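Local coordinates for probable porin (Pseudomonas aeruginosa, PDB 4FSP), which probably forms a diffusion channel through the outer membrane as a beta-barrel porin of the OprD family, at residues N183-F188 with A389-I394; G124-K129 with G163-V168; A248-T253 with G292-E297; P301-F306 with D311-G316. All coordinates share one frame; numbering follows the deposited sequence.

Overall arrangement
Contacts 1, 3 and 4 form one connected cluster, and the residue 289-317 loop runs through contacts 3 and 4. Contacts 3 and 4 have centres about 11 Å apart and share a backbone link, Phe293 N lying 3.3 Å from Ala313 O, a probable hydrogen bond. Contact 1 joins contact 4 through a salt bridge, Arg187 NH2 to Asp311 OD1 at 2.6 Å, and meets contact 3 where Phe188 CE1 lies 3.6 Å from Gly292 O. Contact 2 stands apart: its nearest atoms are about 5 Å from those of contact 3, without touching. A bound C8E detergent touches Thr253 of contact 3; the side chain of Ser250 is about 12 Å from a bound C8E.

Contact 1: N183-F188 with A389-I394; sequences NRNRRF and AFSRDI
Asn185 meets Phe390 and Ser391 through its carboxamide, in a small surface contact that buries about 80 Å². Both approaches are loose, without a polar bond: ND2 of Asn185 sits 4.3 Å from CE1 of Phe390, at the ring edge and near its plane, while OD1 of Asn185 lies 4.2 Å from CB of Ser391. Phe390 has CG set between its backbone N and carbonyl carbon (chi1 52°), which swings the ring back toward the 183-188 loop. The hydrogen bonds of these polar groups run to other partners: ND2 of Asn185 donates to Glu314, and OG of Ser391 pairs with the hydroxyl of Tyr386. In the barrel, residues 183-188 belong to the loop before strand 193-205 and residues 389-394 to the turn joining the last two strands, so the contact bridges loops far apart in sequence. Within 183-188, the amide N of Phe188 bonds OD1 of Asn183 at 2.9 Å, in the plane of that carbonyl, with an N-H...O angle of 157°; Arg187 N reaches Arg184 O at 3.2 Å, closing a turn. Arg187 forms salt bridges from NH2 to Asp311 OD1 and from NE to Glu314 OE2. CD of Arg184 packs 3.6 Å above one face of the Arg187 guanidinium, toward its rim. Arg184 makes a cation-pi contact with Tyr309, and CB of Arg187 covers the centre of one Phe188 ring face.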
loop_
_atom_site.group_PDB
_atom_site.type_symbol
_atom_site.label_atom_id
_atom_site.label_comp_id
_atom_site.label_asym_id
_atom_site.label_seq_id
_atom_site.Cartn_x
_atom_site.Cartn_y
_atom_site.Cartn_z
ATOM N N ASN A 183 -10.459 -10.447 7.923
ATOM C CA ASN A 183 -10.876 -10.530 9.321
ATOM C C ASN A 183 -9.778 -10.073 10.280
ATOM O O ASN A 183 -9.818 -8.938 10.750
ATOM C CB ASN A 183 -11.404 -11.921 9.692
ATOM C CG ASN A 183 -12.630 -11.856 10.605
ATOM O OD1 ASN A 183 -12.913 -10.819 11.212
ATOM N ND2 ASN A 183 -13.358 -12.964 10.705
ATOM N N ARG A 184 -8.799 -10.937 10.540
ATOM C CA ARG A 184 -7.711 -10.640 11.495
ATOM C C ARG A 184 -8.229 -10.469 12.917
ATOM O O ARG A 184 -9.019 -9.562 13.182
ATOM C CB ARG A 184 -6.895 -9.399 11.088
ATOM C CG ARG A 184 -5.942 -8.923 12.190
ATOM C CD ARG A 184 -4.854 -7.994 11.669
ATOM N NE ARG A 184 -3.557 -8.327 12.264
ATOM C CZ ARG A 184 -2.399 -7.774 11.915
ATOM N NH1 ARG A 184 -2.355 -6.836 10.976
ATOM N NH2 ARG A 184 -1.280 -8.160 12.517
ATOM N N ASN A 185 -7.789 -11.343 13.820
ATOM C CA ASN A 185 -8.214 -11.314 15.221
ATOM C C ASN A 185 -9.741 -11.315 15.396
ATOM O O ASN A 185 -10.260 -10.762 16.367
ATOM C CB ASN A 185 -7.601 -10.111 15.959
ATOM C CG ASN A 185 -6.082 -10.039 15.821
ATOM O OD1 ASN A 185 -5.436 -11.000 15.406
ATOM N ND2 ASN A 185 -5.507 -8.893 16.181
ATOM N N ARG A 186 -10.451 -11.923 14.446
ATOM C CA ARG A 186 -11.917 -12.019 14.497
ATOM C C ARG A 186 -12.652 -10.678 14.688
ATOM O O ARG A 186 -13.715 -10.642 15.309
ATOM C CB ARG A 186 -12.348 -12.997 15.602
ATOM C CG ARG A 186 -11.443 -14.212 15.755
ATOM C CD ARG A 186 -11.756 -14.992 17.027
ATOM N NE ARG A 186 -12.841 -15.950 16.830
ATOM C CZ ARG A 186 -14.014 -15.889 17.449
ATOM N NH1 ARG A 186 -14.250 -14.915 18.315
ATOM N NH2 ARG A 186 -14.947 -16.802 17.207
ATOM N N ARG A 187 -12.093 -9.589 14.162
ATOM C CA ARG A 187 -12.689 -8.255 14.326
ATOM C C ARG A 187 -14.131 -8.165 13.845
ATOM O O ARG A 187 -14.929 -7.375 14.363
ATOM C CB ARG A 187 -11.862 -7.206 13.584
ATOM C CG ARG A 187 -10.570 -6.843 14.283
ATOM C CD ARG A 187 -9.615 -6.171 13.319
ATOM N NE ARG A 187 -8.353 -5.867 13.990
ATOM C CZ ARG A 187 -7.291 -5.361 13.380
ATOM N NH1 ARG A 187 -7.336 -5.100 12.074
ATOM N NH2 ARG A 187 -6.190 -5.123 14.080
ATOM N N PHE A 188 -14.452 -8.979 12.852
ATOM C CA PHE A 188 -15.775 -8.991 12.266
ATOM C C PHE A 188 -16.379 -10.385 12.421
ATOM O O PHE A 188 -15.737 -11.266 12.995
ATOM C CB PHE A 188 -15.643 -8.574 10.807
ATOM C CG PHE A 188 -14.823 -7.333 10.633
ATOM C CD1 PHE A 188 -15.266 -6.119 11.164
ATOM C CD2 PHE A 188 -13.600 -7.373 9.979
ATOM C CE1 PHE A 188 -14.511 -4.965 11.025
ATOM C CE2 PHE A 188 -12.834 -6.221 9.836
ATOM C CZ PHE A 188 -13.288 -5.010 10.362
ATOM N N ALA A 389 -1.416 -8.089 24.540
ATOM C CA ALA A 389 -2.154 -8.706 25.642
ATOM C C ALA A 389 -3.266 -9.625 25.138
ATOM O O ALA A 389 -3.695 -10.521 25.850
ATOM C CB ALA A 389 -2.734 -7.644 26.552
ATOM N N PHE A 390 -3.728 -9.397 23.912
ATOM C CA PHE A 390 -4.885 -10.135 23.410
ATOM C C PHE A 390 -4.643 -11.000 22.177
ATOM O O PHE A 390 -5.511 -11.787 21.795
ATOM C CB PHE A 390 -6.043 -9.181 23.134
ATOM C CG PHE A 390 -5.675 -8.013 22.264
ATOM C CD1 PHE A 390 -5.606 -8.150 20.883
ATOM C CD2 PHE A 390 -5.411 -6.770 22.828
ATOM C CE1 PHE A 390 -5.273 -7.064 20.074
ATOM C CE2 PHE A 390 -5.075 -5.681 22.030
ATOM C CZ PHE A 390 -5.010 -5.826 20.647
ATOM N N SER A 391 -3.489 -10.849 21.538
ATOM C CA SER A 391 -3.143 -11.754 20.442
ATOM C C SER A 391 -1.734 -12.302 20.603
ATOM O O SER A 391 -0.992 -11.920 21.525
ATOM C CB SER A 391 -3.320 -11.092 19.075
ATOM O OG SER A 391 -2.378 -10.057 18.888
ATOM N N ARG A 392 -1.372 -13.205 19.701
ATOM C CA ARG A 392 -0.129 -13.947 19.824
ATOM C C ARG A 392 1.091 -13.074 19.567
ATOM O O ARG A 392 1.187 -12.404 18.528
ATOM C CB ARG A 392 -0.144 -15.156 18.891
ATOM C CG ARG A 392 -1.277 -16.132 19.220
ATOM C CD ARG A 392 -1.268 -17.345 18.310
ATOM N NE ARG A 392 -0.211 -18.286 18.669
ATOM C CZ ARG A 392 0.300 -19.184 17.832
ATOM N NH1 ARG A 392 -0.137 -19.254 16.581
ATOM N NH2 ARG A 392 1.257 -20.004 18.244
ATOM N N ASP A 393 2.007 -13.079 20.533
ATOM C CA ASP A 393 3.276 -12.373 20.414
ATOM C C ASP A 393 4.144 -12.984 19.321
ATOM O O ASP A 393 4.142 -14.206 19.122
ATOM C CB ASP A 393 4.034 -12.421 21.739
ATOM C CG ASP A 393 3.270 -11.771 22.872
ATOM O OD1 ASP A 393 2.118 -11.329 22.659
ATOM O OD2 ASP A 393 3.829 -11.721 23.983
ATOM N N ILE A 394 4.900 -12.128 18.634
ATOM C CA ILE A 394 5.705 -12.540 17.487
ATOM C C ILE A 394 7.052 -11.797 17.407
ATOM O O ILE A 394 7.163 -10.626 17.818
ATOM C CB ILE A 394 4.899 -12.323 16.172
ATOM C CG1 ILE A 394 5.120 -13.456 15.190
ATOM C CG2 ILE A 394 5.250 -11.005 15.494
ATOM C CD1 ILE A 394 4.317 -13.258 13.934
#

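Contact 2: G124-K129 with G163-V168; sequences GGLVPK and GRLTEV
Leu165 spreads its two methyls toward the 124-129 segment, one to each of two partners. Its CD2 meets CD1 of Leu126 at 3.6 Å, the closer of the two approaches, and the two leucine side chains slant across each other. Its other branch, CD1, lies 4.3 Å from CG of Pro128, so Leu165 fronts a short apolar ridge made of Leu126 and Pro128. With CG opposite the carbonyl carbon in both leucines (chi1 -66° in Leu126 and -46° in Leu165), each side chain leans its branch tips across to the other segment. Leu165 stands on strand 158-168 of the barrel wall. Residues 124-129 lead away from strand 119-123, past a corner at Gly124 and Gly125, into the long connection to strand 148-152, which probably corresponds to the third outer loop of OprD-type barrels. Ile133 and Phe145 touch both Pro128 and Leu165, and Phe197 of the adjacent strand also packs on Leu165, widening the patch. With about 100 Å² buried and carbon meeting carbon throughout, the contact is held by shape and exclusion of water, not by directional bonds.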
loop_
_atom_site.group_PDB
_atom_site.type_symbol
_atom_site.label_atom_id
_atom_site.label_comp_id
_atom_site.label_asym_id
_atom_site.label_seq_id
_atom_site.Cartn_x
_atom_site.Cartn_y
_atom_site.Cartn_z
ATOM N N GLY A 124 -8.510 -4.902 -16.973
ATOM C CA GLY A 124 -7.775 -6.146 -16.821
ATOM C C GLY A 124 -7.086 -6.190 -15.468
ATOM O O GLY A 124 -7.710 -5.887 -14.449
ATOM N N GLY A 125 -5.803 -6.553 -15.456
ATOM C CA GLY A 125 -5.042 -6.623 -14.221
ATOM C C GLY A 125 -4.772 -5.230 -13.684
ATOM O O GLY A 125 -4.378 -4.334 -14.431
ATOM N N LEU A 126 -4.992 -5.048 -12.390
ATOM C CA LEU A 126 -4.863 -3.737 -11.770
ATOM C C LEU A 126 -4.127 -3.856 -10.444
ATOM O O LEU A 126 -4.320 -4.820 -9.703
ATOM C CB LEU A 126 -6.253 -3.139 -11.519
ATOM C CG LEU A 126 -7.092 -2.786 -12.739
ATOM C CD1 LEU A 126 -8.486 -2.372 -12.305
ATOM C CD2 LEU A 126 -6.421 -1.657 -13.532
ATOM N N VAL A 127 -3.279 -2.881 -10.142
ATOM C CA VAL A 127 -2.649 -2.824 -8.834
ATOM C C VAL A 127 -2.990 -1.457 -8.239
ATOM O O VAL A 127 -2.197 -0.516 -8.303
ATOM C CB VAL A 127 -1.125 -3.063 -8.944
ATOM C CG1 VAL A 127 -0.465 -3.086 -7.573
ATOM C CG2 VAL A 127 -0.860 -4.392 -9.617
ATOM N N PRO A 128 -4.214 -1.320 -7.710
ATOM C CA PRO A 128 -4.630 0.022 -7.268
ATOM C C PRO A 128 -3.831 0.522 -6.061
ATOM O O PRO A 128 -3.477 -0.262 -5.165
ATOM C CB PRO A 128 -6.105 -0.167 -6.884
ATOM C CG PRO A 128 -6.528 -1.466 -7.564
ATOM C CD PRO A 128 -5.290 -2.320 -7.571
ATOM N N LYS A 129 -3.528 1.816 -6.055
ATOM C CA LYS A 129 -2.919 2.462 -4.897
ATOM C C LYS A 129 -3.836 3.558 -4.377
ATOM O O LYS A 129 -3.618 4.736 -4.648
ATOM C CB LYS A 129 -1.557 3.060 -5.260
ATOM C CG LYS A 129 -0.528 2.040 -5.739
ATOM C CD LYS A 129 0.897 2.560 -5.547
ATOM C CE LYS A 129 1.076 3.285 -4.196
ATOM N NZ LYS A 129 0.806 2.444 -2.986
ATOM N N GLY A 163 -13.856 3.171 -10.324
ATOM C CA GLY A 163 -13.417 1.820 -10.633
ATOM C C GLY A 163 -14.329 0.716 -10.136
ATOM O O GLY A 163 -15.176 0.932 -9.258
ATOM N N ARG A 164 -14.156 -0.474 -10.702
ATOM C CA ARG A 164 -14.859 -1.655 -10.220
ATOM C C ARG A 164 -13.972 -2.877 -10.373
ATOM O O ARG A 164 -13.449 -3.139 -11.461
ATOM C CB ARG A 164 -16.194 -1.848 -10.947
ATOM C CG ARG A 164 -16.882 -3.185 -10.630
ATOM C CD ARG A 164 -18.274 -3.283 -11.253
ATOM N NE ARG A 164 -19.318 -3.017 -10.265
ATOM C CZ ARG A 164 -20.531 -3.561 -10.279
ATOM N NH1 ARG A 164 -20.877 -4.405 -11.241
ATOM N NH2 ARG A 164 -21.400 -3.259 -9.325
ATOM N N LEU A 165 -13.790 -3.607 -9.274
ATOM C CA LEU A 165 -12.942 -4.791 -9.263
ATOM C C LEU A 165 -13.814 -6.020 -9.055
ATOM O O LEU A 165 -14.860 -5.940 -8.407
ATOM C CB LEU A 165 -11.925 -4.700 -8.140
ATOM C CG LEU A 165 -11.237 -3.345 -8.058
ATOM C CD1 LEU A 165 -10.304 -3.322 -6.874
ATOM C CD2 LEU A 165 -10.486 -3.088 -9.349
ATOM N N THR A 166 -13.393 -7.153 -9.609
ATOM C CA THR A 166 -14.218 -8.361 -9.563
ATOM C C THR A 166 -13.493 -9.617 -9.095
ATOM O O THR A 166 -14.146 -10.629 -8.851
ATOM C CB THR A 166 -14.816 -8.689 -10.929
ATOM O OG1 THR A 166 -13.756 -9.060 -11.817
ATOM C CG2 THR A 166 -15.567 -7.494 -11.493
ATOM N N GLU A 167 -12.162 -9.560 -8.985
ATOM C CA GLU A 167 -11.346 -10.744 -8.652
ATOM C C GLU A 167 -9.990 -10.370 -8.060
ATOM O O GLU A 167 -9.461 -9.294 -8.340
ATOM C CB GLU A 167 -11.091 -11.608 -9.904
ATOM C CG GLU A 167 -12.267 -12.455 -10.384
ATOM C CD GLU A 167 -11.959 -13.217 -11.662
ATOM O OE1 GLU A 167 -11.237 -12.674 -12.521
ATOM O OE2 GLU A 167 -12.438 -14.362 -11.810
ATOM N N VAL A 168 -9.431 -11.275 -7.254
ATOM C CA VAL A 168 -8.060 -11.156 -6.747
ATOM C C VAL A 168 -7.218 -12.369 -7.163
ATOM O O VAL A 168 -7.736 -13.476 -7.305
ATOM C CB VAL A 168 -8.002 -11.106 -5.203
ATOM C CG1 VAL A 168 -7.094 -9.974 -4.739
ATOM C CG2 VAL A 168 -9.394 -11.008 -4.594
#

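Contact 3: A248-T253 with G292-E297; sequences ALSRDT and GFPYLE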
loop_
_atom_site.group_PDB
_atom_site.type_symbol
_atom_site.label_atom_id
_atom_site.label_comp_id
_atom_site.label_asym_id
_atom_site.label_seq_id
_atom_site.Cartn_x
_atom_site.Cartn_y
_atom_site.Cartn_z
ATOM N N ALA A 248 -11.673 8.099 8.356
ATOM C CA ALA A 248 -12.453 7.161 7.561
ATOM C C ALA A 248 -13.665 6.680 8.342
ATOM O O ALA A 248 -13.610 6.551 9.567
ATOM C CB ALA A 248 -11.587 5.976 7.086
ATOM N N LEU A 249 -14.761 6.440 7.625
ATOM C CA LEU A 249 -16.011 5.973 8.226
ATOM C C LEU A 249 -16.474 4.731 7.492
ATOM O O LEU A 249 -16.646 4.753 6.266
ATOM C CB LEU A 249 -17.099 7.046 8.137
ATOM C CG LEU A 249 -18.508 6.587 8.553
ATOM C CD1 LEU A 249 -18.536 6.330 10.041
ATOM C CD2 LEU A 249 -19.575 7.616 8.188
ATOM N N SER A 250 -16.655 3.636 8.229
ATOM C CA SER A 250 -17.008 2.365 7.593
ATOM C C SER A 250 -18.243 1.785 8.247
ATOM O O SER A 250 -18.375 1.803 9.474
ATOM C CB SER A 250 -15.857 1.365 7.718
ATOM O OG SER A 250 -14.614 1.971 7.370
ATOM N N ARG A 251 -19.144 1.261 7.423
ATOM C CA ARG A 251 -20.391 0.698 7.906
ATOM C C ARG A 251 -20.709 -0.484 7.015
ATOM O O ARG A 251 -20.303 -0.505 5.852
ATOM C CB ARG A 251 -21.505 1.749 7.821
ATOM C CG ARG A 251 -22.593 1.590 8.877
ATOM C CD ARG A 251 -23.986 1.626 8.262
ATOM N NE ARG A 251 -24.862 0.606 8.838
ATOM C CZ ARG A 251 -26.064 0.294 8.363
ATOM N NH1 ARG A 251 -26.542 0.923 7.297
ATOM N NH2 ARG A 251 -26.786 -0.652 8.952
ATOM N N ASP A 252 -21.412 -1.480 7.549
ATOM C CA ASP A 252 -21.817 -2.618 6.733
ATOM C C ASP A 252 -22.808 -2.119 5.706
ATOM O O ASP A 252 -23.402 -1.052 5.888
ATOM C CB ASP A 252 -22.498 -3.676 7.584
ATOM C CG ASP A 252 -23.607 -3.102 8.417
ATOM O OD1 ASP A 252 -23.301 -2.496 9.475
ATOM O OD2 ASP A 252 -24.780 -3.240 8.006
ATOM N N THR A 253 -22.999 -2.875 4.630
ATOM C CA THR A 253 -23.941 -2.449 3.607
ATOM C C THR A 253 -24.620 -3.652 2.984
ATOM O O THR A 253 -24.044 -4.745 2.949
ATOM C CB THR A 253 -23.226 -1.620 2.525
ATOM O OG1 THR A 253 -24.193 -0.995 1.675
ATOM C CG2 THR A 253 -22.316 -2.508 1.703
ATOM N N GLY A 292 -13.272 -2.642 14.475
ATOM C CA GLY A 292 -11.974 -2.233 13.976
ATOM C C GLY A 292 -12.048 -1.791 12.523
ATOM O O GLY A 292 -13.133 -1.718 11.936
ATOM N N PHE A 293 -10.884 -1.512 11.945
ATOM C CA PHE A 293 -10.778 -0.918 10.629
ATOM C C PHE A 293 -10.805 -1.986 9.531
ATOM O O PHE A 293 -9.924 -2.838 9.465
ATOM C CB PHE A 293 -9.470 -0.132 10.550
ATOM C CG PHE A 293 -9.268 0.577 9.239
ATOM C CD1 PHE A 293 -9.882 1.808 8.986
ATOM C CD2 PHE A 293 -8.466 0.026 8.262
ATOM C CE1 PHE A 293 -9.700 2.461 7.762
ATOM C CE2 PHE A 293 -8.266 0.684 7.037
ATOM C CZ PHE A 293 -8.887 1.898 6.785
ATOM N N PRO A 294 -11.808 -1.927 8.646
ATOM C CA PRO A 294 -11.894 -2.944 7.597
ATOM C C PRO A 294 -11.089 -2.566 6.367
ATOM O O PRO A 294 -10.930 -1.374 6.029
ATOM C CB PRO A 294 -13.379 -2.942 7.236
ATOM C CG PRO A 294 -13.788 -1.511 7.428
ATOM C CD PRO A 294 -12.917 -0.959 8.570
ATOM N N TYR A 295 -10.587 -3.603 5.707
ATOM C CA TYR A 295 -9.875 -3.497 4.434
ATOM C C TYR A 295 -9.808 -4.873 3.780
ATOM O O TYR A 295 -10.119 -5.875 4.422
ATOM C CB TYR A 295 -8.485 -2.883 4.620
ATOM C CG TYR A 295 -7.547 -3.538 5.644
ATOM C CD1 TYR A 295 -7.757 -3.407 7.019
ATOM C CD2 TYR A 295 -6.400 -4.204 5.225
ATOM C CE1 TYR A 295 -6.873 -3.963 7.934
ATOM C CE2 TYR A 295 -5.519 -4.759 6.132
ATOM C CZ TYR A 295 -5.753 -4.629 7.481
ATOM O OH TYR A 295 -4.867 -5.184 8.375
ATOM N N LEU A 296 -9.434 -4.932 2.506
ATOM C CA LEU A 296 -9.540 -6.194 1.764
ATOM C C LEU A 296 -8.360 -7.127 2.031
ATOM O O LEU A 296 -7.229 -6.669 2.254
ATOM C CB LEU A 296 -9.638 -5.934 0.258
ATOM C CG LEU A 296 -10.771 -5.010 -0.192
ATOM C CD1 LEU A 296 -10.631 -4.639 -1.668
ATOM C CD2 LEU A 296 -12.110 -5.662 0.089
ATOM N N GLU A 297 -8.626 -8.431 2.012
ATOM C CA GLU A 297 -7.559 -9.425 1.931
ATOM C C GLU A 297 -6.621 -9.093 0.769
ATOM O O GLU A 297 -7.071 -8.683 -0.316
ATOM C CB GLU A 297 -8.139 -10.823 1.699
ATOM C CG GLU A 297 -8.964 -11.368 2.848
ATOM C CD GLU A 297 -9.296 -12.839 2.664
ATOM O OE1 GLU A 297 -8.899 -13.418 1.627
ATOM O OE2 GLU A 297 -9.952 -13.425 3.554
#
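Residues 292-297 pass in extended loop form beside strand 248-252, with the CA atoms of Ser250 and Pro294 nearest at 7.4 Å, a spacing bridged by side chains. CB of Ser250 presses on CG of Pro294 at 3.6 Å. The hydroxyl OG of Ser250 lies as close to the ring, 3.6 Å from CD of Pro294; with chi1 -47° it stands beside the backbone N and over toward the proline. Two residues earlier on the same strand, the methyl of Ala248 meets CE1 of Phe293 at 4.0 Å, at the edge of the ring and near its plane; Phe293 reaches it with CG anti to its backbone N (chi1 -178°). Strand 240-252 is part of the wall of the porin barrel, while 292-297 belongs to the long loop between strands 278-288 and 318-327, folded here against the wall. Gln225, on the neighbouring strand 223-235, ties the two parts by donating NE2 to both OG of Ser250 and the carbonyl O of Pro294. Phe293 and Pro294 also rest on Asn263 of strand 262-273, the wall strand flanking the other side. Phe188 packs on Pro294, and Leu303 on Phe293, adding cover from neighbouring loop residues.

Contact 4: P301-F306 with D311-G316; sequences PYLVNF and DFAEAG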
loop_
_atom_site.group_PDB
_atom_site.type_symbol
_atom_site.label_atom_id
_atom_site.label_comp_id
_atom_site.label_asym_id
_atom_site.label_seq_id
_atom_site.Cartn_x
_atom_site.Cartn_y
_atom_site.Cartn_z
ATOM N N PRO A 301 -3.611 -1.936 5.030
ATOM C CA PRO A 301 -4.574 -0.892 5.395
ATOM C C PRO A 301 -3.928 0.487 5.256
ATOM O O PRO A 301 -2.774 0.662 5.651
ATOM C CB PRO A 301 -4.859 -1.186 6.866
ATOM C CG PRO A 301 -3.503 -1.780 7.381
ATOM C CD PRO A 301 -2.927 -2.529 6.203
ATOM N N TYR A 302 -4.654 1.461 4.717
ATOM C CA TYR A 302 -4.112 2.812 4.594
ATOM C C TYR A 302 -4.103 3.546 5.939
ATOM O O TYR A 302 -4.831 4.527 6.128
ATOM C CB TYR A 302 -4.939 3.599 3.584
ATOM C CG TYR A 302 -4.289 4.867 3.106
ATOM C CD1 TYR A 302 -3.034 4.847 2.504
ATOM C CD2 TYR A 302 -4.935 6.093 3.235
ATOM C CE1 TYR A 302 -2.432 6.022 2.033
ATOM C CE2 TYR A 302 -4.346 7.277 2.769
ATOM C CZ TYR A 302 -3.099 7.233 2.173
ATOM O OH TYR A 302 -2.514 8.395 1.710
ATOM N N LEU A 303 -3.275 3.082 6.873
ATOM C CA LEU A 303 -3.220 3.691 8.207
ATOM C C LEU A 303 -1.785 4.111 8.526
ATOM O O LEU A 303 -0.843 3.433 8.101
ATOM C CB LEU A 303 -3.713 2.682 9.248
ATOM C CG LEU A 303 -5.171 2.203 9.190
ATOM C CD1 LEU A 303 -5.377 1.007 10.115
ATOM C CD2 LEU A 303 -6.096 3.337 9.608
ATOM N N VAL A 304 -1.580 5.204 9.259
ATOM C CA VAL A 304 -0.188 5.567 9.548
ATOM C C VAL A 304 0.463 4.676 10.594
ATOM O O VAL A 304 1.650 4.372 10.491
ATOM C CB VAL A 304 0.080 7.076 9.824
ATOM C CG1 VAL A 304 -1.077 7.949 9.402
ATOM C CG2 VAL A 304 0.503 7.319 11.251
ATOM N N ASN A 305 -0.305 4.231 11.579
ATOM C CA ASN A 305 0.254 3.330 12.589
ATOM C C ASN A 305 0.124 1.884 12.151
ATOM O O ASN A 305 -0.538 1.076 12.802
ATOM C CB ASN A 305 -0.372 3.577 13.966
ATOM C CG ASN A 305 0.150 4.854 14.592
ATOM O OD1 ASN A 305 1.007 5.513 13.990
ATOM N ND2 ASN A 305 -0.366 5.227 15.785
ATOM N N PHE A 306 0.749 1.577 11.018
ATOM C CA PHE A 306 0.737 0.227 10.469
ATOM C C PHE A 306 2.178 -0.192 10.398
ATOM O O PHE A 306 2.978 0.452 9.715
ATOM C CB PHE A 306 0.120 0.222 9.067
ATOM C CG PHE A 306 0.409 -1.026 8.276
ATOM C CD1 PHE A 306 0.003 -2.272 8.738
ATOM C CD2 PHE A 306 1.074 -0.950 7.064
ATOM C CE1 PHE A 306 0.276 -3.419 8.012
ATOM C CE2 PHE A 306 1.342 -2.087 6.332
ATOM C CZ PHE A 306 0.943 -3.329 6.803
ATOM N N ASP A 311 -1.403 -3.674 12.799
ATOM C CA ASP A 311 -2.028 -2.495 12.194
ATOM C C ASP A 311 -2.730 -1.626 13.238
ATOM O O ASP A 311 -3.337 -0.611 12.909
ATOM C CB ASP A 311 -3.011 -2.923 11.102
ATOM C CG ASP A 311 -4.091 -3.863 11.620
ATOM O OD1 ASP A 311 -4.124 -4.134 12.840
ATOM O OD2 ASP A 311 -4.922 -4.331 10.804
ATOM N N PHE A 312 -2.637 -2.041 14.499
ATOM C CA PHE A 312 -3.194 -1.281 15.606
ATOM C C PHE A 312 -4.586 -0.786 15.280
ATOM O O PHE A 312 -4.863 0.412 15.377
ATOM C CB PHE A 312 -2.246 -0.126 15.948
ATOM C CG PHE A 312 -0.901 -0.608 16.414
ATOM C CD1 PHE A 312 0.085 -0.948 15.492
ATOM C CD2 PHE A 312 -0.642 -0.779 17.771
ATOM C CE1 PHE A 312 1.317 -1.429 15.911
ATOM C CE2 PHE A 312 0.594 -1.262 18.200
ATOM C CZ PHE A 312 1.568 -1.602 17.271
ATOM N N ALA A 313 -5.445 -1.720 14.881
ATOM C CA ALA A 313 -6.764 -1.381 14.365
ATOM C C ALA A 313 -7.875 -2.237 14.965
ATOM O O ALA A 313 -8.877 -2.504 14.302
ATOM C CB ALA A 313 -6.786 -1.463 12.832
ATOM N N GLU A 314 -7.692 -2.660 16.213
ATOM C CA GLU A 314 -8.773 -3.260 16.981
ATOM C C GLU A 314 -9.811 -2.203 17.311
ATOM O O GLU A 314 -9.491 -1.013 17.381
ATOM C CB GLU A 314 -8.244 -3.850 18.291
ATOM C CG GLU A 314 -7.320 -5.027 18.091
ATOM C CD GLU A 314 -8.004 -6.184 17.394
ATOM O OE1 GLU A 314 -9.093 -6.595 17.853
ATOM O OE2 GLU A 314 -7.462 -6.676 16.377
ATOM N N ALA A 315 -11.054 -2.638 17.500
ATOM C CA ALA A 315 -12.108 -1.748 17.961
ATOM C C ALA A 315 -11.623 -0.985 19.198
ATOM O O ALA A 315 -11.001 -1.573 20.091
ATOM C CB ALA A 315 -13.367 -2.554 18.292
ATOM N N GLY A 316 -11.863 0.324 19.238
ATOM C CA GLY A 316 -11.576 1.093 20.439
ATOM C C GLY A 316 -10.131 1.500 20.653
ATOM O O GLY A 316 -9.837 2.333 21.522
#
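CB of Asp311 rests against Pro301 and Phe306 together, 3.9 Å from CG of Pro301 and equally far from CD1 of Phe306. The two segments are arms of one loop of the OprD-type barrel, the long connection from strand 278-288 to strand 318-327, doubled back on itself. Asp311 crosses Pro301 at about a right angle, and its carboxylate plane stands 58° from the Phe306 ring. CD of Pro301 lies over one face of that ring, toward its rim, 3.7 Å above the plane. Leu303 adds an apolar contact, CD1 touching the CB of Ala313 at 3.9 Å. Two carbonyl oxygens, Asn305 O and Asp311 O, approach to 3.3 Å as a pair of acceptors, and CD1 of Phe312 lies 3.4 Å from the same Asn305 O. Beyond this shell, the Asp311 carboxylate is gripped at both oxygens, OD2 by the Tyr295 hydroxyl and OD1 by the salt bridge to Arg187. Asn305, centre of an inverse gamma turn, is fastened to strand 318-327: OD1 accepts from Gln321 and ND2 pairs with Ser319 OG. Gln285 of strand 278-288 ties both arms to the wall, giving NE2 to the carbonyls of Asp311 and Phe312 and taking the amide of Asn305 on OE1.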